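Local coordinates for superantigen-like protein SSL10 (Staphylococcus aureus subsp. aureus, PDB 6LWT), which probably binds the Fc region of human IgG, blocking classical complement activation through C1q, and also slows plasma clotting by engaging prothrombin and a coagulation factor, at residues Y124-E129 with K134-K139; Y138-H143 with V160-K165. All coordinates share one frame; numbering follows the deposited sequence.

Interaction 1: residues Y124-E129 with K134-K139; sequences YYIKKE and KELDYK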
loop_
_atom_site.group_PDB
_atom_site.type_symbol
_atom_site.label_atom_id
_atom_site.label_comp_id
_atom_site.label_asym_id
_atom_site.label_seq_id
_atom_site.Cartn_x
_atom_site.Cartn_y
_atom_site.Cartn_z
ATOM N N TYR A 124 10.649 10.191 -5.771
ATOM C CA TYR A 124 10.018 8.882 -5.675
ATOM C C TYR A 124 8.867 8.912 -6.658
ATOM O O TYR A 124 7.979 9.741 -6.523
ATOM C CB TYR A 124 9.488 8.632 -4.266
ATOM C CG TYR A 124 8.808 7.301 -4.168
ATOM C CD1 TYR A 124 9.552 6.128 -4.060
ATOM C CD2 TYR A 124 7.414 7.203 -4.275
ATOM C CE1 TYR A 124 8.928 4.885 -4.012
ATOM C CE2 TYR A 124 6.781 5.972 -4.245
ATOM C CZ TYR A 124 7.536 4.816 -4.104
ATOM O OH TYR A 124 6.892 3.591 -4.069
ATOM N N TYR A 125 8.911 8.039 -7.665
ATOM C CA TYR A 125 8.014 8.146 -8.805
ATOM C C TYR A 125 6.751 7.317 -8.612
ATOM O O TYR A 125 6.807 6.196 -8.109
ATOM C CB TYR A 125 8.743 7.751 -10.104
ATOM C CG TYR A 125 9.918 8.649 -10.385
ATOM C CD1 TYR A 125 9.729 9.931 -10.896
ATOM C CD2 TYR A 125 11.220 8.232 -10.109
ATOM C CE1 TYR A 125 10.809 10.771 -11.135
ATOM C CE2 TYR A 125 12.307 9.063 -10.344
ATOM C CZ TYR A 125 12.094 10.328 -10.856
ATOM O OH TYR A 125 13.162 11.158 -11.070
ATOM N N ILE A 126 5.623 7.916 -8.978
ATOM C CA ILE A 126 4.319 7.278 -8.976
ATOM C C ILE A 126 3.688 7.494 -10.360
ATOM O O ILE A 126 3.430 8.646 -10.749
ATOM C CB ILE A 126 3.419 7.882 -7.891
ATOM C CG1 ILE A 126 4.045 7.651 -6.511
ATOM C CG2 ILE A 126 2.042 7.252 -7.947
ATOM C CD1 ILE A 126 3.381 8.408 -5.404
ATOM N N LYS A 127 3.422 6.394 -11.069
ATOM C CA LYS A 127 2.956 6.449 -12.475
ATOM C C LYS A 127 1.440 6.680 -12.571
ATOM O O LYS A 127 0.970 7.349 -13.489
ATOM C CB LYS A 127 3.296 5.174 -13.273
ATOM C CG LYS A 127 4.578 4.429 -12.932
ATOM C CD LYS A 127 5.852 5.203 -13.225
ATOM C CE LYS A 127 6.985 4.691 -12.347
ATOM N NZ LYS A 127 8.319 5.003 -12.912
ATOM N N LYS A 128 0.686 6.139 -11.619
ATOM C CA LYS A 128 -0.774 6.238 -11.636
ATOM C C LYS A 128 -1.286 7.619 -11.228
ATOM O O LYS A 128 -0.681 8.302 -10.412
ATOM C CB LYS A 128 -1.379 5.204 -10.689
ATOM C CG LYS A 128 -1.028 3.761 -10.984
ATOM C CD LYS A 128 -1.358 2.873 -9.793
ATOM C CE LYS A 128 -1.746 1.496 -10.287
ATOM N NZ LYS A 128 -1.904 0.517 -9.195
ATOM N N GLU A 129 -2.432 8.001 -11.773
ATOM C CA GLU A 129 -3.139 9.211 -11.357
ATOM C C GLU A 129 -3.658 9.109 -9.926
ATOM O O GLU A 129 -3.733 10.117 -9.220
ATOM C CB GLU A 129 -4.330 9.486 -12.288
ATOM C CG GLU A 129 -5.245 10.617 -11.833
ATOM C CD GLU A 129 -6.327 10.975 -12.845
ATOM O OE1 GLU A 129 -5.999 11.123 -14.047
ATOM O OE2 GLU A 129 -7.502 11.126 -12.430
ATOM N N LYS A 134 -2.883 1.711 0.626
ATOM C CA LYS A 134 -2.354 0.353 0.625
ATOM C C LYS A 134 -1.126 0.174 -0.280
ATOM O O LYS A 134 -0.097 -0.363 0.147
ATOM C CB LYS A 134 -3.448 -0.605 0.156
ATOM C CG LYS A 134 -3.004 -2.041 0.089
ATOM C CD LYS A 134 -3.979 -2.876 -0.730
ATOM C CE LYS A 134 -3.630 -4.338 -0.634
ATOM N NZ LYS A 134 -3.720 -4.852 0.751
ATOM N N GLU A 135 -1.260 0.597 -1.538
ATOM C CA GLU A 135 -0.189 0.420 -2.524
ATOM C C GLU A 135 1.009 1.305 -2.194
ATOM O O GLU A 135 2.160 0.874 -2.321
ATOM C CB GLU A 135 -0.703 0.740 -3.936
ATOM C CG GLU A 135 0.341 0.497 -5.012
ATOM C CD GLU A 135 -0.147 0.718 -6.438
ATOM O OE1 GLU A 135 -1.367 0.703 -6.701
ATOM O OE2 GLU A 135 0.723 0.883 -7.316
ATOM N N LEU A 136 0.735 2.531 -1.761
ATOM C CA LEU A 136 1.801 3.459 -1.405
ATOM C C LEU A 136 2.565 2.949 -0.182
ATOM O O LEU A 136 3.789 2.877 -0.197
ATOM C CB LEU A 136 1.249 4.865 -1.178
ATOM C CG LEU A 136 2.298 5.978 -1.034
ATOM C CD1 LEU A 136 3.365 5.941 -2.121
ATOM C CD2 LEU A 136 1.581 7.312 -1.022
ATOM N N ASP A 137 1.825 2.523 0.836
ATOM C CA ASP A 137 2.423 1.911 2.022
ATOM C C ASP A 137 3.318 0.735 1.644
ATOM O O ASP A 137 4.500 0.700 2.013
ATOM C CB ASP A 137 1.329 1.454 2.987
ATOM C CG ASP A 137 1.859 0.631 4.144
ATOM O OD1 ASP A 137 2.545 1.191 5.036
ATOM O OD2 ASP A 137 1.574 -0.593 4.176
ATOM N N TYR A 138 2.754 -0.205 0.905
ATOM C CA TYR A 138 3.485 -1.410 0.521
ATOM C C TYR A 138 4.752 -1.111 -0.271
ATOM O O TYR A 138 5.827 -1.618 0.058
ATOM C CB TYR A 138 2.604 -2.365 -0.277
ATOM C CG TYR A 138 3.231 -3.733 -0.424
ATOM C CD1 TYR A 138 4.190 -3.990 -1.411
ATOM C CD2 TYR A 138 2.882 -4.767 0.436
ATOM C CE1 TYR A 138 4.772 -5.239 -1.528
ATOM C CE2 TYR A 138 3.463 -6.021 0.326
ATOM C CZ TYR A 138 4.390 -6.251 -0.652
ATOM O OH TYR A 138 4.951 -7.501 -0.748
ATOM N N LYS A 139 4.620 -0.313 -1.321
ATOM C CA LYS A 139 5.753 -0.046 -2.180
ATOM C C LYS A 139 6.826 0.793 -1.477
ATOM O O LYS A 139 8.009 0.583 -1.724
ATOM C CB LYS A 139 5.326 0.627 -3.466
ATOM C CG LYS A 139 4.618 -0.329 -4.398
ATOM C CD LYS A 139 4.262 0.363 -5.690
ATOM C CE LYS A 139 3.841 -0.662 -6.721
ATOM N NZ LYS A 139 3.562 0.005 -8.013
#
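Glu135, on the first turn of helix 133-148, reaches across to Lys128 in the loop between strands 120-123 and 130-132, just ahead of the helix in the beta-grasp domain. Its extended chain runs against the incoming lysine, and Glu135 OE1 receives Lys128 NZ at 2.6 Å through its syn lone pair, the one facing OE2. Glu135 OE2 is taken by Lys139 NZ at 3.1 Å, one helical turn on, which arrives on the anti side and 21° out of the carboxylate plane. With one lysine on each oxygen, the carboxylate is held against rotation and the two ammonium groups probably stabilise its charge; Asp72 and Glu28, on strands 71-76 and 26-30 of the OB-fold domain, give Lys128 and Lys139 further salt bridges, so the network spans the two domains. Leu136 CD1 meets Ile126 CD1 at 4.1 Å, the two side chains crossing nearly at right angles, and approaches the Tyr124 ring obliquely at CE2. Lys139 closes the segment with its aliphatic base: Tyr124, whose ring is carried toward the helix with CG anti to the backbone N (chi1 179°), places OH 3.4 Å from Lys139 CB.

Interaction 2: residues Y138-H143 with V160-K165; sequences YKLRKH and VKISLK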
loop_
_atom_site.group_PDB
_atom_site.type_symbol
_atom_site.label_atom_id
_atom_site.label_comp_id
_atom_site.label_asym_id
_atom_site.label_seq_id
_atom_site.Cartn_x
_atom_site.Cartn_y
_atom_site.Cartn_z
ATOM N N TYR A 138 2.754 -0.205 0.905
ATOM C CA TYR A 138 3.485 -1.410 0.521
ATOM C C TYR A 138 4.752 -1.111 -0.271
ATOM O O TYR A 138 5.827 -1.618 0.058
ATOM C CB TYR A 138 2.604 -2.365 -0.277
ATOM C CG TYR A 138 3.231 -3.733 -0.424
ATOM C CD1 TYR A 138 4.190 -3.990 -1.411
ATOM C CD2 TYR A 138 2.882 -4.767 0.436
ATOM C CE1 TYR A 138 4.772 -5.239 -1.528
ATOM C CE2 TYR A 138 3.463 -6.021 0.326
ATOM C CZ TYR A 138 4.390 -6.251 -0.652
ATOM O OH TYR A 138 4.951 -7.501 -0.748
ATOM N N LYS A 139 4.620 -0.313 -1.321
ATOM C CA LYS A 139 5.753 -0.046 -2.180
ATOM C C LYS A 139 6.826 0.793 -1.477
ATOM O O LYS A 139 8.009 0.583 -1.724
ATOM C CB LYS A 139 5.326 0.627 -3.466
ATOM C CG LYS A 139 4.618 -0.329 -4.398
ATOM C CD LYS A 139 4.262 0.363 -5.690
ATOM C CE LYS A 139 3.841 -0.662 -6.721
ATOM N NZ LYS A 139 3.562 0.005 -8.013
ATOM N N LEU A 140 6.410 1.734 -0.626
ATOM C CA LEU A 140 7.374 2.478 0.186
ATOM C C LEU A 140 8.147 1.532 1.126
ATOM O O LEU A 140 9.378 1.633 1.230
ATOM C CB LEU A 140 6.704 3.607 0.967
ATOM C CG LEU A 140 6.366 4.856 0.141
ATOM C CD1 LEU A 140 5.448 5.800 0.911
ATOM C CD2 LEU A 140 7.654 5.560 -0.284
ATOM N N ARG A 141 7.455 0.596 1.774
ATOM C CA ARG A 141 8.163 -0.324 2.657
ATOM C C ARG A 141 9.097 -1.250 1.911
ATOM O O ARG A 141 10.231 -1.466 2.359
ATOM C CB ARG A 141 7.223 -1.110 3.563
ATOM C CG ARG A 141 6.445 -0.184 4.472
ATOM C CD ARG A 141 5.856 -0.920 5.653
ATOM N NE ARG A 141 4.635 -0.266 6.169
ATOM C CZ ARG A 141 4.159 -0.415 7.403
ATOM N NH1 ARG A 141 3.021 0.181 7.728
ATOM N NH2 ARG A 141 4.790 -1.169 8.312
ATOM N N LYS A 142 8.657 -1.762 0.772
ATOM C CA LYS A 142 9.525 -2.607 -0.058
ATOM C C LYS A 142 10.785 -1.870 -0.498
ATOM O O LYS A 142 11.895 -2.437 -0.452
ATOM C CB LYS A 142 8.779 -3.140 -1.275
ATOM C CG LYS A 142 9.526 -4.256 -2.005
ATOM C CD LYS A 142 8.698 -4.799 -3.162
ATOM C CE LYS A 142 8.765 -3.866 -4.362
ATOM N NZ LYS A 142 8.218 -4.483 -5.606
ATOM N N HIS A 143 10.611 -0.613 -0.905
ATOM C CA HIS A 143 11.740 0.293 -1.188
ATOM C C HIS A 143 12.710 0.410 -0.013
ATOM O O HIS A 143 13.928 0.275 -0.199
ATOM C CB HIS A 143 11.209 1.674 -1.613
ATOM C CG HIS A 143 12.279 2.657 -1.979
ATOM N ND1 HIS A 143 12.686 3.661 -1.126
ATOM C CD2 HIS A 143 13.033 2.784 -3.098
ATOM C CE1 HIS A 143 13.641 4.363 -1.700
ATOM N NE2 HIS A 143 13.871 3.859 -2.900
ATOM N N VAL A 160 6.796 6.776 8.608
ATOM C CA VAL A 160 6.750 7.362 7.276
ATOM C C VAL A 160 5.604 8.355 7.223
ATOM O O VAL A 160 4.481 7.941 7.420
ATOM C CB VAL A 160 6.500 6.301 6.192
ATOM C CG1 VAL A 160 6.401 6.981 4.829
ATOM C CG2 VAL A 160 7.584 5.229 6.207
ATOM N N LYS A 161 5.871 9.625 6.925
ATOM C CA LYS A 161 4.822 10.647 6.859
ATOM C C LYS A 161 4.647 11.103 5.416
ATOM O O LYS A 161 5.551 11.716 4.843
ATOM C CB LYS A 161 5.131 11.840 7.760
ATOM C CG LYS A 161 4.057 12.940 7.745
ATOM C CD LYS A 161 4.474 14.180 8.533
ATOM C CE LYS A 161 3.390 15.252 8.511
ATOM N NZ LYS A 161 3.378 16.095 9.745
ATOM N N ILE A 162 3.480 10.812 4.863
ATOM C CA ILE A 162 3.134 11.231 3.512
ATOM C C ILE A 162 2.306 12.519 3.630
ATOM O O ILE A 162 1.192 12.495 4.162
ATOM C CB ILE A 162 2.335 10.124 2.792
ATOM C CG1 ILE A 162 3.150 8.819 2.712
ATOM C CG2 ILE A 162 1.887 10.580 1.415
ATOM C CD1 ILE A 162 2.289 7.576 2.622
ATOM N N SER A 163 2.834 13.632 3.120
ATOM C CA SER A 163 2.153 14.895 3.180
ATOM C C SER A 163 1.614 15.299 1.812
ATOM O O SER A 163 2.286 15.128 0.770
ATOM C CB SER A 163 3.095 15.962 3.735
ATOM O OG SER A 163 3.453 15.619 5.070
ATOM N N LEU A 164 0.408 15.847 1.835
ATOM C CA LEU A 164 -0.259 16.336 0.649
ATOM C C LEU A 164 -0.142 17.862 0.591
ATOM O O LEU A 164 0.109 18.525 1.602
ATOM C CB LEU A 164 -1.718 15.904 0.600
ATOM C CG LEU A 164 -2.065 14.412 0.776
ATOM C CD1 LEU A 164 -3.526 14.176 0.434
ATOM C CD2 LEU A 164 -1.127 13.497 0.015
ATOM N N LYS A 165 -0.300 18.410 -0.608
ATOM C CA LYS A 165 -0.152 19.852 -0.808
ATOM C C LYS A 165 -1.074 20.729 0.051
ATOM O O LYS A 165 -0.683 21.837 0.433
ATOM C CB LYS A 165 -0.284 20.186 -2.299
ATOM C CG LYS A 165 0.979 19.789 -3.031
ATOM C CD LYS A 165 0.798 19.692 -4.527
ATOM C CE LYS A 165 2.049 19.078 -5.107
ATOM N NZ LYS A 165 1.937 18.970 -6.576
#
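Leu140 drops one methyl, CD1, from the helix onto the branched side chains of Val160 and Ile162, two residues of strand 159-164 whose CB atoms both point up at the helix. The closer approach is to Ile162, where CD1 of Leu140 lies 4.0 Å from CD1 and 4.2 Å from CG1 of Ile162, so the methyl rides along the outer end of the isoleucine chain while the two side chains pass at a slant. Val160 offers CG1, 4.2 Å from Leu140 CD1. The same leucine methyl therefore bridges two strand positions that are two residues apart and on one face of the sheet, while Lys161 between them turns to the other face, where it makes a cation-pi contact with Phe169. This is the central helix of the beta-grasp fold lying across its mixed sheet: strand 159-164 runs between strands 192-198 and 169-173, and Ile195 of the former touches both Leu140 and Val160. In Ile162, CG1 stands anti to the carbonyl carbon (chi1 -59°), and with chi2 at 154° the chain carries CD1 on toward the helix. No hydrogen bond crosses between the segments; the join is purely apolar and the backbones stay well apart, with Leu140 CA and Val160 CA 8.6 Å from each other. On the helix, Arg141 turns its guanidinium to Asp137, Tyr151 and the carbonyl of Ser176.

Both contacts use helix 133-148, sharing Tyr138 and Lys139, and their centres lie about 8 Å apart. Interaction 1 joins the helix's first turns to the preceding connection, and interaction 2 joins the next turn to the sheet beneath. They merge into one apolar layer: Leu136 CD2 of interaction 1 is 3.7 Å from Ile162 CD1 of interaction 2, and Tyr124 CZ is 3.9 Å from Leu140 CD2. Leu136 and Leu140, one turn apart, thus line the same side of the helix, with Ile192 and Ile195 of strand 192-198 also packed against this layer. The charged network of Lys128, Glu135 and Lys139 flanks this layer and belongs to interaction 1 alone.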